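PDB 3SYJ: adhesion and penetration protein autotransporter from Haemophilus influenzae, which promotes adherence to and invasion of host cells and self-associates between bacteria in aggregation, its passenger domain also carrying a probable serine protease. Local coordinates for residues 90-95 and 470-475; 422-427 and 447-452. One frame throughout, in Å; residues are numbered along the deposited sequence.

Contact 1 (90-95 and 470-475); sequences DQHRFT and KFYFGF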
ATOM      1  N   ASP A  90     -22.766 -38.735 -28.135  1.00 17.20           N
ATOM      2  CA  ASP A  90     -21.935 -38.887 -26.935  1.00 16.19           C
ATOM      3  C   ASP A  90     -22.602 -39.719 -25.844  1.00 14.95           C
ATOM      4  O   ASP A  90     -21.936 -40.196 -24.926  1.00 11.73           O
ATOM      5  CB  ASP A  90     -21.549 -37.521 -26.356  1.00 13.74           C
ATOM      6  CG  ASP A  90     -20.588 -36.766 -27.248  1.00 16.64           C
ATOM      7  OD1 ASP A  90     -20.308 -37.272 -28.353  1.00 13.11           O
ATOM      8  OD2 ASP A  90     -20.125 -35.673 -26.856  1.00 18.13           O
ATOM      9  N   GLN A  91     -23.914 -39.892 -25.939  1.00 13.62           N
ATOM     10  CA  GLN A  91     -24.651 -40.566 -24.874  1.00 19.72           C
ATOM     11  C   GLN A  91     -24.501 -42.075 -24.932  1.00 19.51           C
ATOM     12  O   GLN A  91     -24.592 -42.750 -23.908  1.00 16.00           O
ATOM     13  CB  GLN A  91     -26.135 -40.198 -24.895  1.00 18.00           C
ATOM     14  CG  GLN A  91     -26.952 -40.987 -23.877  1.00 23.08           C
ATOM     15  CD  GLN A  91     -28.370 -40.453 -23.700  1.00 30.36           C
ATOM     16  OE1 GLN A  91     -29.011 -40.015 -24.670  1.00 22.42           O
ATOM     17  NE2 GLN A  91     -28.869 -40.490 -22.459  1.00 15.68           N
ATOM     18  N   HIS A  92     -24.283 -42.603 -26.133  1.00 17.05           N
ATOM     19  CA  HIS A  92     -24.141 -44.044 -26.305  1.00 15.92           C
ATOM     20  C   HIS A  92     -25.250 -44.801 -25.587  1.00 22.02           C
ATOM     21  O   HIS A  92     -24.985 -45.691 -24.765  1.00 17.30           O
ATOM     22  CB  HIS A  92     -22.782 -44.507 -25.787  1.00 16.33           C
ATOM     23  CG  HIS A  92     -21.631 -43.979 -26.579  1.00 14.18           C
ATOM     24  ND1 HIS A  92     -21.030 -44.701 -27.588  1.00 14.90           N
ATOM     25  CD2 HIS A  92     -20.988 -42.791 -26.530  1.00 14.09           C
ATOM     26  CE1 HIS A  92     -20.056 -43.983 -28.117  1.00 18.71           C
ATOM     27  NE2 HIS A  92     -20.008 -42.820 -27.494  1.00 17.95           N
ATOM     28  N   ARG A  93     -26.497 -44.450 -25.889  1.00 23.77           N
ATOM     29  CA  ARG A  93     -27.617 -45.140 -25.267  1.00 21.14           C
ATOM     30  C   ARG A  93     -27.524 -46.646 -25.544  1.00 18.55           C
ATOM     31  O   ARG A  93     -27.150 -47.072 -26.639  1.00 16.89           O
ATOM     32  CB  ARG A  93     -28.954 -44.562 -25.727  1.00 23.45           C
ATOM     33  CG  ARG A  93     -30.049 -44.717 -24.687  1.00 23.27           C
ATOM     34  CD  ARG A  93     -31.401 -44.244 -25.204  1.00 32.12           C
ATOM     35  NE  ARG A  93     -31.572 -42.798 -25.096  1.00 30.79           N
ATOM     36  CZ  ARG A  93     -31.774 -41.996 -26.134  1.00 28.96           C
ATOM     37  NH1 ARG A  93     -31.838 -42.495 -27.367  1.00 36.93           N
ATOM     38  NH2 ARG A  93     -31.921 -40.696 -25.940  1.00 19.30           N
ATOM     39  N   PHE A  94     -27.841 -47.444 -24.536  1.00 13.32           N
ATOM     40  CA  PHE A  94     -27.657 -48.882 -24.629  1.00 15.35           C
ATOM     41  C   PHE A  94     -28.999 -49.603 -24.690  1.00 15.16           C
ATOM     42  O   PHE A  94     -29.928 -49.268 -23.956  1.00 14.78           O
ATOM     43  CB  PHE A  94     -26.830 -49.372 -23.444  1.00 13.97           C
ATOM     44  CG  PHE A  94     -26.413 -50.807 -23.545  1.00 15.62           C
ATOM     45  CD1 PHE A  94     -25.357 -51.183 -24.360  1.00 19.51           C
ATOM     46  CD2 PHE A  94     -27.066 -51.781 -22.809  1.00 12.97           C
ATOM     47  CE1 PHE A  94     -24.972 -52.511 -24.453  1.00 16.14           C
ATOM     48  CE2 PHE A  94     -26.687 -53.100 -22.891  1.00 16.74           C
ATOM     49  CZ  PHE A  94     -25.635 -53.470 -23.717  1.00 16.49           C
ATOM     50  N   THR A  95     -29.096 -50.591 -25.572  1.00 16.37           N
ATOM     51  CA  THR A  95     -30.316 -51.365 -25.711  1.00 14.00           C
ATOM     52  C   THR A  95     -30.271 -52.590 -24.807  1.00 16.84           C
ATOM     53  O   THR A  95     -29.528 -53.538 -25.070  1.00 19.03           O
ATOM     54  CB  THR A  95     -30.538 -51.789 -27.181  1.00 20.90           C
ATOM     55  OG1 THR A  95     -30.549 -50.622 -28.021  1.00 20.55           O
ATOM     56  CG2 THR A  95     -31.861 -52.523 -27.339  1.00 16.27           C
ATOM     57  N   LYS A 470     -12.440 -43.115 -27.693  1.00 16.82           N
ATOM     58  CA  LYS A 470     -13.443 -44.130 -27.368  1.00 18.56           C
ATOM     59  C   LYS A 470     -13.929 -44.051 -25.906  1.00 18.66           C
ATOM     60  O   LYS A 470     -14.573 -44.972 -25.407  1.00 20.22           O
ATOM     61  CB  LYS A 470     -12.874 -45.525 -27.646  1.00 23.92           C
ATOM     62  CG  LYS A 470     -12.618 -45.830 -29.118  1.00 25.93           C
ATOM     63  CD  LYS A 470     -13.889 -46.324 -29.788  1.00 33.17           C
ATOM     64  CE  LYS A 470     -13.677 -46.578 -31.270  1.00 49.46           C
ATOM     65  NZ  LYS A 470     -13.285 -45.326 -31.985  1.00 57.24           N
ATOM     66  N   PHE A 471     -13.602 -42.961 -25.219  1.00 13.54           N
ATOM     67  CA  PHE A 471     -14.022 -42.767 -23.841  1.00 15.91           C
ATOM     68  C   PHE A 471     -15.151 -41.750 -23.863  1.00 15.74           C
ATOM     69  O   PHE A 471     -15.088 -40.761 -24.589  1.00 18.06           O
ATOM     70  CB  PHE A 471     -12.851 -42.254 -22.994  1.00 17.85           C
ATOM     71  CG  PHE A 471     -13.166 -42.115 -21.522  1.00 16.16           C
ATOM     72  CD1 PHE A 471     -12.708 -43.057 -20.608  1.00 16.81           C
ATOM     73  CD2 PHE A 471     -13.900 -41.039 -21.052  1.00 15.12           C
ATOM     74  CE1 PHE A 471     -12.993 -42.937 -19.255  1.00 15.28           C
ATOM     75  CE2 PHE A 471     -14.194 -40.909 -19.702  1.00 13.93           C
ATOM     76  CZ  PHE A 471     -13.743 -41.856 -18.803  1.00 16.22           C
ATOM     77  N   TYR A 472     -16.196 -41.992 -23.088  1.00 14.14           N
ATOM     78  CA  TYR A 472     -17.298 -41.041 -23.048  1.00 12.88           C
ATOM     79  C   TYR A 472     -17.923 -40.923 -21.664  1.00 14.04           C
ATOM     80  O   TYR A 472     -18.024 -41.910 -20.922  1.00 13.26           O
ATOM     81  CB  TYR A 472     -18.374 -41.406 -24.078  1.00 12.85           C
ATOM     82  CG  TYR A 472     -19.079 -42.711 -23.780  1.00 15.14           C
ATOM     83  CD1 TYR A 472     -20.254 -42.734 -23.035  1.00 12.15           C
ATOM     84  CD2 TYR A 472     -18.563 -43.918 -24.229  1.00 12.34           C
ATOM     85  CE1 TYR A 472     -20.893 -43.929 -22.743  1.00 12.07           C
ATOM     86  CE2 TYR A 472     -19.194 -45.109 -23.951  1.00 15.80           C
ATOM     87  CZ  TYR A 472     -20.361 -45.112 -23.208  1.00 14.37           C
ATOM     88  OH  TYR A 472     -20.986 -46.311 -22.933  1.00 13.93           O
ATOM     89  N   PHE A 473     -18.331 -39.702 -21.328  1.00 15.84           N
ATOM     90  CA  PHE A 473     -19.228 -39.467 -20.209  1.00 13.41           C
ATOM     91  C   PHE A 473     -20.667 -39.480 -20.735  1.00 17.02           C
ATOM     92  O   PHE A 473     -21.114 -38.547 -21.407  1.00 14.76           O
ATOM     93  CB  PHE A 473     -18.917 -38.130 -19.533  1.00 12.49           C
ATOM     94  CG  PHE A 473     -17.503 -38.013 -19.039  1.00 12.73           C
ATOM     95  CD1 PHE A 473     -17.185 -38.320 -17.729  1.00 11.05           C
ATOM     96  CD2 PHE A 473     -16.488 -37.595 -19.889  1.00 12.82           C
ATOM     97  CE1 PHE A 473     -15.876 -38.211 -17.275  1.00 13.53           C
ATOM     98  CE2 PHE A 473     -15.181 -37.486 -19.439  1.00 11.60           C
ATOM     99  CZ  PHE A 473     -14.876 -37.795 -18.134  1.00 13.35           C
ATOM    100  N   GLY A 474     -21.389 -40.553 -20.440  1.00 17.90           N
ATOM    101  CA  GLY A 474     -22.771 -40.653 -20.859  1.00 13.51           C
ATOM    102  C   GLY A 474     -23.702 -39.919 -19.915  1.00 13.71           C
ATOM    103  O   GLY A 474     -23.296 -38.981 -19.233  1.00 14.07           O
ATOM    104  N   PHE A 475     -24.956 -40.358 -19.889  1.00 13.38           N
ATOM    105  CA  PHE A 475     -25.999 -39.794 -19.037  1.00 14.75           C
ATOM    106  C   PHE A 475     -25.532 -39.678 -17.599  1.00 12.90           C
ATOM    107  O   PHE A 475     -25.281 -40.690 -16.947  1.00 15.88           O
ATOM    108  CB  PHE A 475     -27.233 -40.695 -19.100  1.00 12.34           C
ATOM    109  CG  PHE A 475     -28.364 -40.265 -18.210  1.00 11.93           C
ATOM    110  CD1 PHE A 475     -29.164 -39.191 -18.559  1.00 13.20           C
ATOM    111  CD2 PHE A 475     -28.666 -40.970 -17.047  1.00 13.69           C
ATOM    112  CE1 PHE A 475     -30.228 -38.804 -17.753  1.00 15.89           C
ATOM    113  CE2 PHE A 475     -29.733 -40.589 -16.230  1.00 15.21           C
ATOM    114  CZ  PHE A 475     -30.516 -39.506 -16.587  1.00 15.52           C
TER
HETATM  115  O   HOH W   1     -25.529 -42.753 -21.474  1.00 16.27           O
HETATM  116  O   HOH W   2     -23.220 -47.613 -23.647  1.00 13.27           O
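H92 and Y472 lay their rings face to face, the centroids 3.9 Å apart and the planes inclined by 21°. The H92 side chain can be followed outward over the phenol. Its CB rests above the far half of the ring, 3.6 Å from CZ of Y472, and makes a CH-pi contact with the face. CG sits almost over the centre of the ring, ND1 lies above CE2 of Y472, and CD2 drops closest, 3.3 Å from CG of Y472. CE1 is farther off, nearest CD2 of Y472; NE2 has passed just beyond the rim near CD2 and CG, where it hydrogen-bonds to OE1 of Q493. Y472 reaches this place with its CG lodged between backbone N and carbonyl carbon (chi1 66°), which turns the ring off the strand toward the 90-95 loop. Strand 471-473 belongs to a parallel sheet of the passenger's right-handed beta-helix, whereas 90-95 is a loop of the Peptidase S6 protease domain, so the stack joins protease to solenoid. Two waters bridge the same interface. One donates to O of Q91 at 2.6 Å and accepts from N of F475; the other donates to O of H92 and hydrogen-bonds to OH of Y472 at 2.7 Å. The carbonyl of D90 approaches the Y472 ring obliquely, its O 3.6 Å from CD1. The D90 carboxylate forms a salt bridge with R491.

Contact 2 (422-427 and 447-452); sequences GSISVG and SEIGLV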
ATOM      1  N   GLY A 422     -13.474 -56.297 -25.525  1.00 22.33           N
ATOM      2  CA  GLY A 422     -14.738 -55.905 -24.930  1.00 18.32           C
ATOM      3  C   GLY A 422     -14.706 -54.450 -24.499  1.00 19.87           C
ATOM      4  O   GLY A 422     -13.635 -53.849 -24.368  1.00 18.68           O
ATOM      5  N   SER A 423     -15.880 -53.870 -24.279  1.00 12.92           N
ATOM      6  CA  SER A 423     -15.952 -52.521 -23.725  1.00 15.50           C
ATOM      7  C   SER A 423     -16.534 -52.547 -22.312  1.00 12.18           C
ATOM      8  O   SER A 423     -16.767 -53.612 -21.746  1.00 14.34           O
ATOM      9  CB  SER A 423     -16.776 -51.607 -24.634  1.00 15.62           C
ATOM     10  OG  SER A 423     -18.098 -52.100 -24.767  1.00 14.14           O
ATOM     11  N   ILE A 424     -16.764 -51.375 -21.737  1.00 14.43           N
ATOM     12  CA  ILE A 424     -17.292 -51.314 -20.380  1.00 14.38           C
ATOM     13  C   ILE A 424     -18.192 -50.107 -20.140  1.00 13.63           C
ATOM     14  O   ILE A 424     -17.962 -49.022 -20.686  1.00 15.86           O
ATOM     15  CB  ILE A 424     -16.152 -51.312 -19.340  1.00 12.86           C
ATOM     16  CG1 ILE A 424     -16.710 -51.400 -17.911  1.00 12.88           C
ATOM     17  CG2 ILE A 424     -15.286 -50.076 -19.512  1.00 12.90           C
ATOM     18  CD1 ILE A 424     -15.703 -51.869 -16.881  1.00 10.28           C
ATOM     19  N   SER A 425     -19.226 -50.308 -19.327  1.00 11.98           N
ATOM     20  CA  SER A 425     -20.011 -49.191 -18.802  1.00 12.42           C
ATOM     21  C   SER A 425     -19.877 -49.160 -17.286  1.00 12.83           C
ATOM     22  O   SER A 425     -20.256 -50.111 -16.601  1.00 13.25           O
ATOM     23  CB  SER A 425     -21.483 -49.308 -19.204  1.00 14.18           C
ATOM     24  OG  SER A 425     -22.258 -48.310 -18.570  1.00 15.92           O
ATOM     25  N   VAL A 426     -19.332 -48.071 -16.763  1.00 11.50           N
ATOM     26  CA  VAL A 426     -19.095 -47.956 -15.335  1.00 12.70           C
ATOM     27  C   VAL A 426     -20.212 -47.148 -14.685  1.00 13.58           C
ATOM     28  O   VAL A 426     -20.225 -45.911 -14.752  1.00 13.53           O
ATOM     29  CB  VAL A 426     -17.741 -47.276 -15.056  1.00 16.21           C
ATOM     30  CG1 VAL A 426     -17.442 -47.267 -13.542  1.00 11.94           C
ATOM     31  CG2 VAL A 426     -16.634 -47.968 -15.846  1.00 10.67           C
ATOM     32  N   GLY A 427     -21.153 -47.848 -14.063  1.00 12.50           N
ATOM     33  CA  GLY A 427     -22.322 -47.201 -13.494  1.00 11.26           C
ATOM     34  C   GLY A 427     -22.138 -46.801 -12.041  1.00 16.23           C
ATOM     35  O   GLY A 427     -22.671 -45.786 -11.596  1.00 14.89           O
ATOM     36  N   SER A 447     -12.150 -51.612 -25.433  1.00 17.62           N
ATOM     37  CA  SER A 447     -12.246 -50.972 -26.739  1.00 22.87           C
ATOM     38  C   SER A 447     -13.079 -49.698 -26.651  1.00 21.96           C
ATOM     39  O   SER A 447     -13.106 -48.901 -27.583  1.00 30.42           O
ATOM     40  CB  SER A 447     -12.874 -51.920 -27.750  1.00 21.10           C
ATOM     41  OG  SER A 447     -14.180 -52.264 -27.338  1.00 24.14           O
ATOM     42  N   GLU A 448     -13.754 -49.510 -25.523  1.00 18.32           N
ATOM     43  CA  GLU A 448     -14.639 -48.368 -25.331  1.00 17.45           C
ATOM     44  C   GLU A 448     -15.036 -48.307 -23.859  1.00 16.02           C
ATOM     45  O   GLU A 448     -15.325 -49.337 -23.244  1.00 12.96           O
ATOM     46  CB  GLU A 448     -15.873 -48.520 -26.222  1.00 20.77           C
ATOM     47  CG  GLU A 448     -16.760 -47.296 -26.316  1.00 22.47           C
ATOM     48  CD  GLU A 448     -17.870 -47.457 -27.353  1.00 32.86           C
ATOM     49  OE1 GLU A 448     -18.624 -48.457 -27.280  1.00 28.05           O
ATOM     50  OE2 GLU A 448     -17.988 -46.581 -28.239  1.00 29.83           O
ATOM     51  N   ILE A 449     -15.043 -47.102 -23.294  1.00 14.34           N
ATOM     52  CA  ILE A 449     -15.292 -46.922 -21.861  1.00 15.63           C
ATOM     53  C   ILE A 449     -16.254 -45.761 -21.619  1.00 17.14           C
ATOM     54  O   ILE A 449     -16.018 -44.648 -22.084  1.00 16.70           O
ATOM     55  CB  ILE A 449     -13.975 -46.655 -21.080  1.00 13.83           C
ATOM     56  CG1 ILE A 449     -12.975 -47.799 -21.275  1.00 14.22           C
ATOM     57  CG2 ILE A 449     -14.249 -46.440 -19.601  1.00 12.73           C
ATOM     58  CD1 ILE A 449     -11.552 -47.438 -20.865  1.00 15.97           C
ATOM     59  N   GLY A 450     -17.345 -46.028 -20.905  1.00 17.38           N
ATOM     60  CA  GLY A 450     -18.296 -44.988 -20.568  1.00 14.65           C
ATOM     61  C   GLY A 450     -18.517 -44.868 -19.069  1.00 14.67           C
ATOM     62  O   GLY A 450     -18.536 -45.867 -18.352  1.00 14.95           O
ATOM     63  N   LEU A 451     -18.667 -43.633 -18.596  1.00 15.20           N
ATOM     64  CA  LEU A 451     -19.109 -43.373 -17.232  1.00 15.08           C
ATOM     65  C   LEU A 451     -20.553 -42.847 -17.254  1.00 17.26           C
ATOM     66  O   LEU A 451     -20.850 -41.878 -17.958  1.00 13.45           O
ATOM     67  CB  LEU A 451     -18.190 -42.351 -16.570  1.00 14.56           C
ATOM     68  CG  LEU A 451     -16.867 -42.869 -16.009  1.00 14.98           C
ATOM     69  CD1 LEU A 451     -15.865 -41.735 -15.902  1.00 12.78           C
ATOM     70  CD2 LEU A 451     -17.111 -43.515 -14.651  1.00 14.84           C
ATOM     71  N   VAL A 452     -21.443 -43.490 -16.494  1.00 12.90           N
ATOM     72  CA  VAL A 452     -22.850 -43.094 -16.468  1.00 15.76           C
ATOM     73  C   VAL A 452     -23.433 -43.150 -15.064  1.00 16.66           C
ATOM     74  O   VAL A 452     -22.995 -43.945 -14.234  1.00 13.47           O
ATOM     75  CB  VAL A 452     -23.727 -43.963 -17.401  1.00 12.95           C
ATOM     76  CG1 VAL A 452     -23.326 -43.768 -18.852  1.00 10.88           C
ATOM     77  CG2 VAL A 452     -23.644 -45.430 -17.006  1.00 13.36           C
TER
HETATM   78  O   HOH W   3     -19.772 -49.964 -25.326  1.00 13.89           O
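Backbone hydrogen bonds join I424 and V426 to the strand 449-452 side in parallel register. N of I424 donates to O of E448 and N of V426 to O of G450, the latter at 2.8 Å and nearly straight (175°); in return O of I424 and O of V426 accept from N of G450 and N of V452. The last of these is the longest, 3.2 Å, with its donor well above the carbonyl plane. A further bond, S447 N to G422 O, continues the pairing toward the N-terminal ends of the segments. The two strands are successive rungs of one parallel sheet of the beta-helix, their axes 4.8 Å apart and 16° from parallel, with strands 403-407 and 471-473 flanking them. Apolar contacts run along the face that carries I424, V426, I449 and L451. CG2 of I424 meets CG1 of I449 at 3.7 Å, and CD2 of L451 touches CB of V426 at 3.8 Å, those two side chains lying alongside each other; V431 and L433 of strand 430-433 pack against this row. The polar contacts involve a water and a partner outside the segments. The water spans OG of S423 (2.8 Å) and OE1 of E448, to which it donates. On the face opposite I424 and V426, OG of S425, swung anti to the backbone N (chi1 173°), lies 3.6 Å from CG2 of V452 and hydrogen-bonds to OG1 of T126.

From the N terminus the chain first lays down the protease domain, including the 90-95 loop, and then winds into the beta-helix. Strands 423-427 and 449-452 pair as contact 2, closing a short loop with 19 residues between the segments. Strand 471-473 follows on the next rung and returns to 90-95, so contact 1 closes a far longer loop that wholly contains the first. The two meet directly, their centres about 8 Å apart: strands 449-452 and 471-473 are sheet neighbours, with probable hydrogen bonds from Y472 N to I449 O and from G474 N to L451 O. E448 also packs against H92, placing both contacts along the seam between protease and solenoid.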